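Local coordinates for protein DNA polymerase III, beta subunit (Eubacterium rectale, PDB 3T0P) that probably serves as a ring-shaped sliding clamp, a head-to-tail homodimer that encircles DNA and tethers DNA polymerases to it for processive replication, at residues Ile34-Ser39 / Gly66-Asp71; Arg176-Tyr181 / Phe357-Leu362; Ser251-Lys256 / Asn338-Asn343. One frame throughout, in Å; residues are numbered along the deposited sequence. Where two conformers were deposited one is given.

Contact 1: residues Ile34-Ser39 / Gly66-Asp71; sequences ILIDAS and GIIALD
Leu35 lays its CD1 methyl against Ile67, 3.5 Å from CG2 of that residue, the two side chains slanting past each other on one face of the sheet. The same methyl lies near the Ile68 carbonyl and touches the CB of Ala69 more lightly. Ile67 has a second neighbour in Asp37, which runs alongside it: CG1 of Ile67 packs 3.7 Å from OD1 of Asp37, and its CD1 reaches on to the CB of Ser39. With its CG anti to the backbone N (chi1 -170°), Asp37 brings OD1 to Ser39, two residues on. There Asp37 OD1 takes two bonds, from Ser39 OG at 2.7 Å on the syn lone pair and from Ser39 N at 3.1 Å, the latter closing an Asx turn. Its other oxygen, OD2, is bonded to the Tyr118 hydroxyl, so both carboxylate oxygens have partners, which should limit rotation of the group beside Ile67.

On the other face Ile36 is the middle piece. Its CD1 comes 3.7 Å from CD1 of Leu70 and also meets CG2 of Ile68, whose side chain lies beside it and points the same way. Phe75 of helix 72-81 packs on both Ile36 and Leu70, while Leu4 of strand 3-7 also touches Ile36, which places this face in the interior.

Between the faces the backbones pair antiparallel, the segment axes 4.7 Å apart at closest approach. Ile34 and Leu70 exchange two bonds, as do Ile36 and Ile68; Ile36 N to Ile68 O, at 2.8 Å, is nearly straight at 173°. Asp71 then caps Ile74 N, at the start of helix 72-81. Strand 66-71 is the outermost strand of a sheet that runs on from the N-terminal domain into the central one, with the helix-backed beta architecture of the DNA clamp fold.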
loop_
_atom_site.group_PDB
_atom_site.type_symbol
_atom_site.label_atom_id
_atom_site.label_comp_id
_atom_site.label_asym_id
_atom_site.label_seq_id
_atom_site.Cartn_x
_atom_site.Cartn_y
_atom_site.Cartn_z
ATOM N N ILE B 34 -13.462 -18.696 -12.334
ATOM C CA ILE B 34 -12.855 -18.435 -13.626
ATOM C C ILE B 34 -13.187 -19.665 -14.474
ATOM O O ILE B 34 -12.946 -20.787 -14.039
ATOM C CB ILE B 34 -11.324 -18.165 -13.542
ATOM C CG1 ILE B 34 -11.042 -16.775 -12.976
ATOM C CG2 ILE B 34 -10.651 -18.338 -14.934
ATOM C CD1 ILE B 34 -9.636 -16.583 -12.492
ATOM N N LEU B 35 -13.743 -19.469 -15.660
ATOM C CA LEU B 35 -13.974 -20.582 -16.549
ATOM C C LEU B 35 -12.743 -20.855 -17.419
ATOM O O LEU B 35 -12.180 -19.936 -18.015
ATOM C CB LEU B 35 -15.181 -20.318 -17.454
ATOM C CG LEU B 35 -15.611 -21.489 -18.317
ATOM C CD1 LEU B 35 -16.369 -22.514 -17.495
ATOM C CD2 LEU B 35 -16.440 -21.019 -19.482
ATOM N N ILE B 36 -12.351 -22.127 -17.512
ATOM C CA ILE B 36 -11.323 -22.565 -18.438
ATOM C C ILE B 36 -12.078 -23.294 -19.552
ATOM O O ILE B 36 -12.668 -24.347 -19.305
ATOM C CB ILE B 36 -10.181 -23.418 -17.834
ATOM C CG1 ILE B 36 -9.562 -22.768 -16.575
ATOM C CG2 ILE B 36 -9.117 -23.731 -18.902
ATOM C CD1 ILE B 36 -8.761 -23.721 -15.784
ATOM N N ASP B 37 -12.133 -22.694 -20.746
ATOM C CA ASP B 37 -12.782 -23.317 -21.891
ATOM C C ASP B 37 -11.716 -23.761 -22.878
ATOM O O ASP B 37 -11.071 -22.931 -23.520
ATOM C CB ASP B 37 -13.801 -22.364 -22.555
ATOM C CG ASP B 37 -14.690 -23.020 -23.607
ATOM O OD1 ASP B 37 -14.237 -23.985 -24.262
ATOM O OD2 ASP B 37 -15.829 -22.564 -23.783
ATOM N N ALA B 38 -11.494 -25.062 -22.946
ATOM C CA ALA B 38 -10.564 -25.684 -23.874
ATOM C C ALA B 38 -11.326 -26.730 -24.714
ATOM O O ALA B 38 -10.784 -27.792 -25.012
ATOM C CB ALA B 38 -9.430 -26.323 -23.105
ATOM N N SER B 39 -12.604 -26.432 -25.079
ATOM C CA SER B 39 -13.462 -27.356 -25.841
ATOM C C SER B 39 -13.162 -27.347 -27.340
ATOM O O SER B 39 -13.439 -28.339 -28.006
ATOM C CB SER B 39 -14.932 -27.035 -25.618
ATOM O OG SER B 39 -15.215 -25.740 -26.117
ATOM N N GLY B 66 -11.913 -29.920 -23.024
ATOM C CA GLY B 66 -12.790 -29.862 -21.867
ATOM C C GLY B 66 -13.001 -28.481 -21.324
ATOM O O GLY B 66 -12.396 -27.514 -21.791
ATOM N N ILE B 67 -13.908 -28.396 -20.351
ATOM C CA ILE B 67 -14.320 -27.167 -19.682
ATOM C C ILE B 67 -14.409 -27.421 -18.182
ATOM O O ILE B 67 -14.917 -28.460 -17.764
ATOM C CB ILE B 67 -15.680 -26.625 -20.253
ATOM C CG1 ILE B 67 -15.604 -26.354 -21.775
ATOM C CG2 ILE B 67 -16.117 -25.361 -19.530
ATOM C CD1 ILE B 67 -16.967 -26.133 -22.496
ATOM N N ILE B 68 -13.965 -26.450 -17.380
ATOM C CA ILE B 68 -14.060 -26.467 -15.923
ATOM C C ILE B 68 -14.143 -25.022 -15.414
ATOM O O ILE B 68 -13.576 -24.130 -16.042
ATOM C CB ILE B 68 -12.867 -27.259 -15.251
ATOM C CG1 ILE B 68 -13.187 -27.657 -13.800
ATOM C CG2 ILE B 68 -11.520 -26.514 -15.299
ATOM C CD1 ILE B 68 -13.758 -29.005 -13.659
ATOM N N ALA B 69 -14.815 -24.816 -14.269
ATOM C CA ALA B 69 -14.865 -23.556 -13.522
ATOM C C ALA B 69 -14.108 -23.768 -12.234
ATOM O O ALA B 69 -14.353 -24.740 -11.542
ATOM C CB ALA B 69 -16.303 -23.123 -13.234
ATOM N N LEU B 70 -13.157 -22.903 -11.935
ATOM C CA LEU B 70 -12.343 -22.990 -10.719
ATOM C C LEU B 70 -12.503 -21.729 -9.938
ATOM O O LEU B 70 -12.644 -20.669 -10.547
ATOM C CB LEU B 70 -10.860 -23.211 -11.063
ATOM C CG LEU B 70 -10.499 -24.475 -11.833
ATOM C CD1 LEU B 70 -9.000 -24.497 -12.179
ATOM C CD2 LEU B 70 -10.890 -25.719 -11.062
ATOM N N ASP B 71 -12.462 -21.820 -8.591
ATOM C CA ASP B 71 -12.540 -20.657 -7.719
ATOM C C ASP B 71 -11.454 -19.686 -8.148
ATOM O O ASP B 71 -10.298 -20.076 -8.193
ATOM C CB ASP B 71 -12.378 -21.051 -6.235
ATOM C CG ASP B 71 -12.464 -19.835 -5.325
ATOM O OD1 ASP B 71 -13.592 -19.355 -5.082
ATOM O OD2 ASP B 71 -11.398 -19.292 -4.951
#

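Contact 2: residues Arg176-Tyr181 / Phe357-Leu362; sequences RISIRY and FIYLIL
Arg180 and Tyr359 meet at their polar ends, where NE of Arg180 donates to OH of Tyr359 over 2.9 Å. The bond angle is 159° and the hydroxyl lies in the guanidinium plane; NH2 adds a weak second bond to the same oxygen. A bend at chi2 (-76°) brings the arginine chain round to this spot, with its guanidinium and the tyrosine ring steeply inclined to each other. Phe357 covers one face of the guanidinium: its CD2 is 3.6 Å from CZ of Arg180, displaced toward the rim, and its CB lies close to NE. The planes are far from parallel, so this is not a flat stack.

Phe357 gets there with CG wedged between its own backbone N and carbonyl carbon (chi1 63°), which lays the ring beside the Arg180 chain. Further along the same face, Ser178 sits against the edge of the Tyr359 ring, its OG 3.4 Å from CD1 of Tyr359, while Ser178 OG is itself hydrogen-bonded to the Ser145 hydroxyl. Arg176 instead carries an extended chain away from the other strand, to salt bridges with Asp173 and Asp327.

The opposite face is apolar. CD1 of Ile177 and CD1 of Leu360 run side by side, 4.0 Å apart, and the Tyr181 ring brings its edge to CD1 of Ile358, 3.9 Å from OH of Tyr181. Paired backbone bonds between Ile177 and Leu360, and between Ile179 and Ile358, hold the antiparallel strands together, their segment axes 4.6 Å apart at closest approach.

One sheet therefore joins strands of the central and C-terminal domains across this seam. The Tyr359 hydroxyl takes bonds from Arg180, which restrains the buried guanidinium on the Tyr359 side, and is also bonded to Gln141 O, so the tyrosine's proton is probably directed at that carbonyl.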
loop_
_atom_site.group_PDB
_atom_site.type_symbol
_atom_site.label_atom_id
_atom_site.label_comp_id
_atom_site.label_asym_id
_atom_site.label_seq_id
_atom_site.Cartn_x
_atom_site.Cartn_y
_atom_site.Cartn_z
ATOM N N ARG B 176 -20.859 18.311 -10.062
ATOM C CA ARG B 176 -19.810 18.645 -11.023
ATOM C C ARG B 176 -19.956 17.857 -12.304
ATOM O O ARG B 176 -20.644 16.838 -12.324
ATOM C CB ARG B 176 -18.432 18.357 -10.420
ATOM C CG ARG B 176 -18.234 16.895 -10.070
ATOM C CD ARG B 176 -17.301 16.797 -8.933
ATOM N NE ARG B 176 -17.324 15.487 -8.296
ATOM C CZ ARG B 176 -16.231 14.828 -7.949
ATOM N NH1 ARG B 176 -15.037 15.320 -8.239
ATOM N NH2 ARG B 176 -16.322 13.655 -7.339
ATOM N N ILE B 177 -19.273 18.313 -13.363
ATOM C CA ILE B 177 -19.273 17.685 -14.672
ATOM C C ILE B 177 -17.839 17.691 -15.185
ATOM O O ILE B 177 -17.161 18.720 -15.144
ATOM C CB ILE B 177 -20.274 18.357 -15.679
ATOM C CG1 ILE B 177 -21.703 18.530 -15.080
ATOM C CG2 ILE B 177 -20.332 17.578 -17.021
ATOM C CD1 ILE B 177 -22.726 19.300 -16.001
ATOM N N SER B 178 -17.372 16.523 -15.640
ATOM C CA SER B 178 -16.064 16.357 -16.264
ATOM C C SER B 178 -16.276 15.967 -17.705
ATOM O O SER B 178 -16.965 14.983 -17.972
ATOM C CB SER B 178 -15.243 15.307 -15.543
ATOM O OG SER B 178 -15.094 15.668 -14.187
ATOM N N ILE B 179 -15.746 16.766 -18.627
ATOM C CA ILE B 179 -15.879 16.538 -20.068
ATOM C C ILE B 179 -14.510 16.574 -20.721
ATOM O O ILE B 179 -13.784 17.564 -20.603
ATOM C CB ILE B 179 -16.834 17.557 -20.772
ATOM C CG1 ILE B 179 -18.151 17.743 -20.001
ATOM C CG2 ILE B 179 -17.100 17.154 -22.237
ATOM C CD1 ILE B 179 -18.933 18.986 -20.384
ATOM N N ARG B 180 -14.197 15.516 -21.463
ATOM C CA ARG B 180 -12.987 15.431 -22.257
ATOM C C ARG B 180 -13.339 15.290 -23.725
ATOM O O ARG B 180 -14.304 14.623 -24.072
ATOM C CB ARG B 180 -12.112 14.283 -21.790
ATOM C CG ARG B 180 -11.274 14.615 -20.538
ATOM C CD ARG B 180 -10.098 15.488 -20.915
ATOM N NE ARG B 180 -9.341 15.910 -19.741
ATOM C CZ ARG B 180 -8.125 16.440 -19.788
ATOM N NH1 ARG B 180 -7.510 16.610 -20.958
ATOM N NH2 ARG B 180 -7.493 16.767 -18.665
ATOM N N TYR B 181 -12.592 15.982 -24.578
ATOM C CA TYR B 181 -12.738 15.947 -26.028
ATOM C C TYR B 181 -11.507 15.350 -26.648
ATOM O O TYR B 181 -10.384 15.623 -26.201
ATOM C CB TYR B 181 -12.975 17.339 -26.600
ATOM C CG TYR B 181 -14.257 17.985 -26.139
ATOM C CD1 TYR B 181 -14.266 18.876 -25.073
ATOM C CD2 TYR B 181 -15.447 17.783 -26.830
ATOM C CE1 TYR B 181 -15.444 19.513 -24.669
ATOM C CE2 TYR B 181 -16.627 18.422 -26.446
ATOM C CZ TYR B 181 -16.627 19.268 -25.348
ATOM O OH TYR B 181 -17.795 19.877 -24.950
ATOM N N PHE B 357 -10.735 20.026 -22.736
ATOM C CA PHE B 357 -11.549 19.671 -21.572
ATOM C C PHE B 357 -12.396 20.809 -21.046
ATOM O O PHE B 357 -12.122 21.984 -21.317
ATOM C CB PHE B 357 -10.646 19.161 -20.418
ATOM C CG PHE B 357 -9.651 20.163 -19.861
ATOM C CD1 PHE B 357 -10.070 21.203 -19.024
ATOM C CD2 PHE B 357 -8.296 20.052 -20.148
ATOM C CE1 PHE B 357 -9.153 22.136 -18.517
ATOM C CE2 PHE B 357 -7.376 20.967 -19.619
ATOM C CZ PHE B 357 -7.810 22.007 -18.807
ATOM N N ILE B 358 -13.407 20.439 -20.249
ATOM C CA ILE B 358 -14.269 21.346 -19.476
ATOM C C ILE B 358 -14.587 20.667 -18.163
ATOM O O ILE B 358 -15.171 19.587 -18.164
ATOM C CB ILE B 358 -15.580 21.827 -20.150
ATOM C CG1 ILE B 358 -15.376 22.356 -21.577
ATOM C CG2 ILE B 358 -16.248 22.899 -19.248
ATOM C CD1 ILE B 358 -16.739 22.634 -22.379
ATOM N N TYR B 359 -14.159 21.262 -17.058
ATOM C CA TYR B 359 -14.499 20.778 -15.725
ATOM C C TYR B 359 -15.432 21.823 -15.109
ATOM O O TYR B 359 -15.054 22.988 -14.958
ATOM C CB TYR B 359 -13.263 20.481 -14.857
ATOM C CG TYR B 359 -12.446 19.333 -15.399
ATOM C CD1 TYR B 359 -12.792 18.015 -15.129
ATOM C CD2 TYR B 359 -11.348 19.563 -16.223
ATOM C CE1 TYR B 359 -12.080 16.953 -15.682
ATOM C CE2 TYR B 359 -10.618 18.510 -16.763
ATOM C CZ TYR B 359 -11.004 17.207 -16.514
ATOM O OH TYR B 359 -10.277 16.168 -17.058
ATOM N N LEU B 360 -16.693 21.439 -14.907
ATOM C CA LEU B 360 -17.725 22.307 -14.313
ATOM C C LEU B 360 -17.856 21.903 -12.860
ATOM O O LEU B 360 -18.003 20.727 -12.588
ATOM C CB LEU B 360 -19.061 22.150 -15.067
ATOM C CG LEU B 360 -20.272 22.994 -14.634
ATOM C CD1 LEU B 360 -21.312 23.000 -15.715
ATOM C CD2 LEU B 360 -20.953 22.439 -13.356
ATOM N N ILE B 361 -17.750 22.839 -11.935
ATOM C CA ILE B 361 -17.879 22.545 -10.509
ATOM C C ILE B 361 -18.926 23.494 -9.950
ATOM O O ILE B 361 -18.829 24.684 -10.183
ATOM C CB ILE B 361 -16.493 22.658 -9.765
ATOM C CG1 ILE B 361 -15.444 21.673 -10.343
ATOM C CG2 ILE B 361 -16.648 22.461 -8.256
ATOM C CD1 ILE B 361 -14.000 22.129 -10.206
ATOM N N LEU B 362 -19.921 22.978 -9.229
ATOM C CA LEU B 362 -20.915 23.835 -8.602
ATOM C C LEU B 362 -20.341 24.369 -7.302
ATOM O O LEU B 362 -19.754 23.612 -6.537
ATOM C CB LEU B 362 -22.266 23.138 -8.332
ATOM C CG LEU B 362 -23.117 22.693 -9.521
ATOM C CD1 LEU B 362 -24.391 21.995 -9.035
ATOM C CD2 LEU B 362 -23.488 23.852 -10.420
#

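Contact 3: residues Ser251-Lys256 / Asn338-Asn343. With PGR (R-1,2-propanediol), chain R.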
loop_
_atom_site.group_PDB
_atom_site.type_symbol
_atom_site.label_atom_id
_atom_site.label_comp_id
_atom_site.label_asym_id
_atom_site.label_seq_id
_atom_site.Cartn_x
_atom_site.Cartn_y
_atom_site.Cartn_z
ATOM N N SER B 251 -21.431 29.833 -22.503
ATOM C CA SER B 251 -20.151 30.520 -22.689
ATOM C C SER B 251 -20.068 31.937 -22.028
ATOM O O SER B 251 -19.036 32.594 -22.191
ATOM C CB SER B 251 -19.844 30.631 -24.183
ATOM O OG SER B 251 -18.515 31.066 -24.426
ATOM N N ASP B 252 -21.116 32.393 -21.315
ATOM C CA ASP B 252 -21.106 33.722 -20.692
ATOM C C ASP B 252 -20.547 33.679 -19.273
ATOM O O ASP B 252 -20.923 32.805 -18.492
ATOM C CB ASP B 252 -22.496 34.381 -20.688
ATOM C CG ASP B 252 -23.674 33.446 -20.843
ATOM O OD1 ASP B 252 -23.858 32.573 -19.963
ATOM O OD2 ASP B 252 -24.423 33.598 -21.835
ATOM N N TYR B 253 -19.647 34.623 -18.956
ATOM C CA TYR B 253 -18.990 34.750 -17.641
ATOM C C TYR B 253 -18.756 36.210 -17.290
ATOM O O TYR B 253 -18.664 37.031 -18.195
ATOM C CB TYR B 253 -17.641 33.999 -17.639
ATOM C CG TYR B 253 -16.648 34.479 -18.678
ATOM C CD1 TYR B 253 -16.643 33.947 -19.967
ATOM C CD2 TYR B 253 -15.693 35.440 -18.365
ATOM C CE1 TYR B 253 -15.716 34.371 -20.922
ATOM C CE2 TYR B 253 -14.756 35.863 -19.305
ATOM C CZ TYR B 253 -14.765 35.321 -20.581
ATOM O OH TYR B 253 -13.837 35.744 -21.508
ATOM N N ASP B 254 -18.549 36.507 -15.993
ATOM C CA ASP B 254 -18.277 37.864 -15.501
ATOM C C ASP B 254 -16.851 37.979 -14.955
ATOM O O ASP B 254 -16.360 39.081 -14.752
ATOM C CB ASP B 254 -19.302 38.261 -14.413
ATOM C CG ASP B 254 -20.719 38.531 -14.912
ATOM O OD1 ASP B 254 -20.892 38.743 -16.145
ATOM O OD2 ASP B 254 -21.650 38.580 -14.065
ATOM N N THR B 255 -16.200 36.850 -14.711
ATOM C CA THR B 255 -14.842 36.787 -14.173
ATOM C C THR B 255 -14.056 35.687 -14.874
ATOM O O THR B 255 -14.555 34.571 -15.022
ATOM C CB THR B 255 -14.886 36.523 -12.639
ATOM O OG1 THR B 255 -15.835 37.395 -12.000
ATOM C CG2 THR B 255 -13.503 36.625 -11.968
ATOM N N LYS B 256 -12.816 35.993 -15.277
ATOM C CA LYS B 256 -11.898 35.023 -15.860
ATOM C C LYS B 256 -10.593 35.093 -15.082
ATOM O O LYS B 256 -10.043 36.178 -14.899
ATOM C CB LYS B 256 -11.674 35.274 -17.359
ATOM C CG LYS B 256 -10.747 34.247 -18.004
ATOM C CD LYS B 256 -10.292 34.676 -19.374
ATOM C CE LYS B 256 -9.277 33.718 -19.936
ATOM N NZ LYS B 256 -8.989 34.017 -21.357
ATOM N N ASN B 338 -7.532 28.246 -16.812
ATOM C CA ASN B 338 -8.468 29.350 -16.906
ATOM C C ASN B 338 -9.710 28.983 -16.143
ATOM O O ASN B 338 -10.284 27.914 -16.387
ATOM C CB ASN B 338 -8.827 29.645 -18.360
ATOM C CG ASN B 338 -7.684 30.092 -19.197
ATOM O OD1 ASN B 338 -7.051 31.101 -18.917
ATOM N ND2 ASN B 338 -7.425 29.354 -20.258
ATOM N N LEU B 339 -10.086 29.821 -15.169
ATOM C CA LEU B 339 -11.310 29.637 -14.388
ATOM C C LEU B 339 -12.315 30.688 -14.863
ATOM O O LEU B 339 -11.933 31.838 -15.019
ATOM C CB LEU B 339 -11.053 29.741 -12.876
ATOM C CG LEU B 339 -9.853 28.943 -12.308
ATOM C CD1 LEU B 339 -9.586 29.333 -10.866
ATOM C CD2 LEU B 339 -10.045 27.436 -12.424
ATOM N N TYR B 340 -13.563 30.290 -15.164
ATOM C CA TYR B 340 -14.612 31.192 -15.633
ATOM C C TYR B 340 -15.753 31.170 -14.659
ATOM O O TYR B 340 -16.253 30.092 -14.316
ATOM C CB TYR B 340 -15.120 30.791 -17.048
ATOM C CG TYR B 340 -14.058 30.864 -18.117
ATOM C CD1 TYR B 340 -13.218 29.783 -18.367
ATOM C CD2 TYR B 340 -13.834 32.037 -18.819
ATOM C CE1 TYR B 340 -12.223 29.851 -19.337
ATOM C CE2 TYR B 340 -12.847 32.120 -19.791
ATOM C CZ TYR B 340 -12.046 31.022 -20.054
ATOM O OH TYR B 340 -11.075 31.115 -21.018
HETATM N N MSE B 341 -16.192 32.357 -14.222
HETATM C CA MSE B 341 -17.285 32.449 -13.254
HETATM C C MSE B 341 -18.266 33.493 -13.651
HETATM O O MSE B 341 -17.877 34.477 -14.268
HETATM C CB MSE B 341 -16.730 32.802 -11.849
HETATM C CG MSE B 341 -16.262 31.612 -11.068
HETATM SE SE MSE B 341 -14.554 31.906 -10.177
HETATM C CE MSE B 341 -13.463 32.391 -11.817
ATOM N N VAL B 342 -19.506 33.358 -13.185
ATOM C CA VAL B 342 -20.523 34.399 -13.364
ATOM C C VAL B 342 -20.750 35.055 -12.018
ATOM O O VAL B 342 -20.553 36.266 -11.880
ATOM C CB VAL B 342 -21.856 33.904 -13.979
ATOM C CG1 VAL B 342 -22.867 35.052 -14.049
ATOM C CG2 VAL B 342 -21.638 33.309 -15.355
ATOM N N ASN B 343 -21.160 34.251 -11.018
ATOM C CA ASN B 343 -21.472 34.747 -9.683
ATOM C C ASN B 343 -21.271 33.628 -8.626
ATOM O O ASN B 343 -21.096 32.458 -9.001
ATOM C CB ASN B 343 -22.905 35.337 -9.667
ATOM C CG ASN B 343 -24.005 34.361 -9.953
ATOM O OD1 ASN B 343 -24.161 33.337 -9.267
ATOM N ND2 ASN B 343 -24.825 34.686 -10.944
HETATM C C1 PGR R . -20.619 39.259 -19.282
HETATM C C2 PGR R . -22.150 39.246 -19.125
HETATM C C3 PGR R . -22.592 37.933 -18.454
HETATM O O1 PGR R . -20.124 40.591 -19.484
HETATM O O2 PGR R . -22.588 40.362 -18.339
HETATM O O HOH W 1 -24.456 37.748 -12.188
#
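Met341 O takes two backbone bonds, from Asp254 N at 2.7 Å and Thr255 N at 2.9 Å, so two consecutive residues face one: a classic beta bulge. The first donor lies in the carbonyl plane and the second is tilted from it by 20°. Met341 N answers with a bond to Thr255 O, and the strands 255-260 and 336-341 of the C-terminal domain are joined at the start of strand 255-260, where the bulge lies.

Beside the bulge, Tyr340 and Tyr253 form a T-shaped pair. The edge of Tyr340 points at the face of Tyr253, with CD2 of Tyr340 over the ring centre and the planes at 67°. Tyr253 is swung into position by its CG lying between the backbone N and the carbonyl carbon (chi1 59°). Lys256, extended beyond CG, runs alongside Tyr340: its CG is 3.5 Å from CE2 of Tyr340, and its CE reaches the hydroxyl, so the aliphatic part of the lysine makes the contact.

Asp254 angles past Val342, its OD2 3.7 Å from CG1 of Val342, and is bound by a salt bridge to Lys314. A weak water link joins OD2 to Asn343 ND2. At the other oxygen, the propanediol, probably from the crystallisation liquor, makes a weak bond of 3.2 Å from its O2 to Asp254 OD1, doubtful because its C3 sits only 3.0 Å from the same OD1.

How the contacts relate
Contacts 2 and 3 belong to the same sheet: strand 348-351 stands between 357-361 and 336-341, so contact 3 lies further across the sheet, its centre about 14 Å from that of contact 2 and the nearest atoms about 6 Å apart. In the chain, contact 3 is nested inside the loop that contact 2 closes. Contact 1 is remote, in the N-terminal domain on the opposite side of the chain's centre, with its centre about 43 Å from that of contact 2 and 58 Å from that of contact 3. It closes before either begins. None of the six segments touches the partner subunit, and the bound propanediol lies at contact 3, against Asp254.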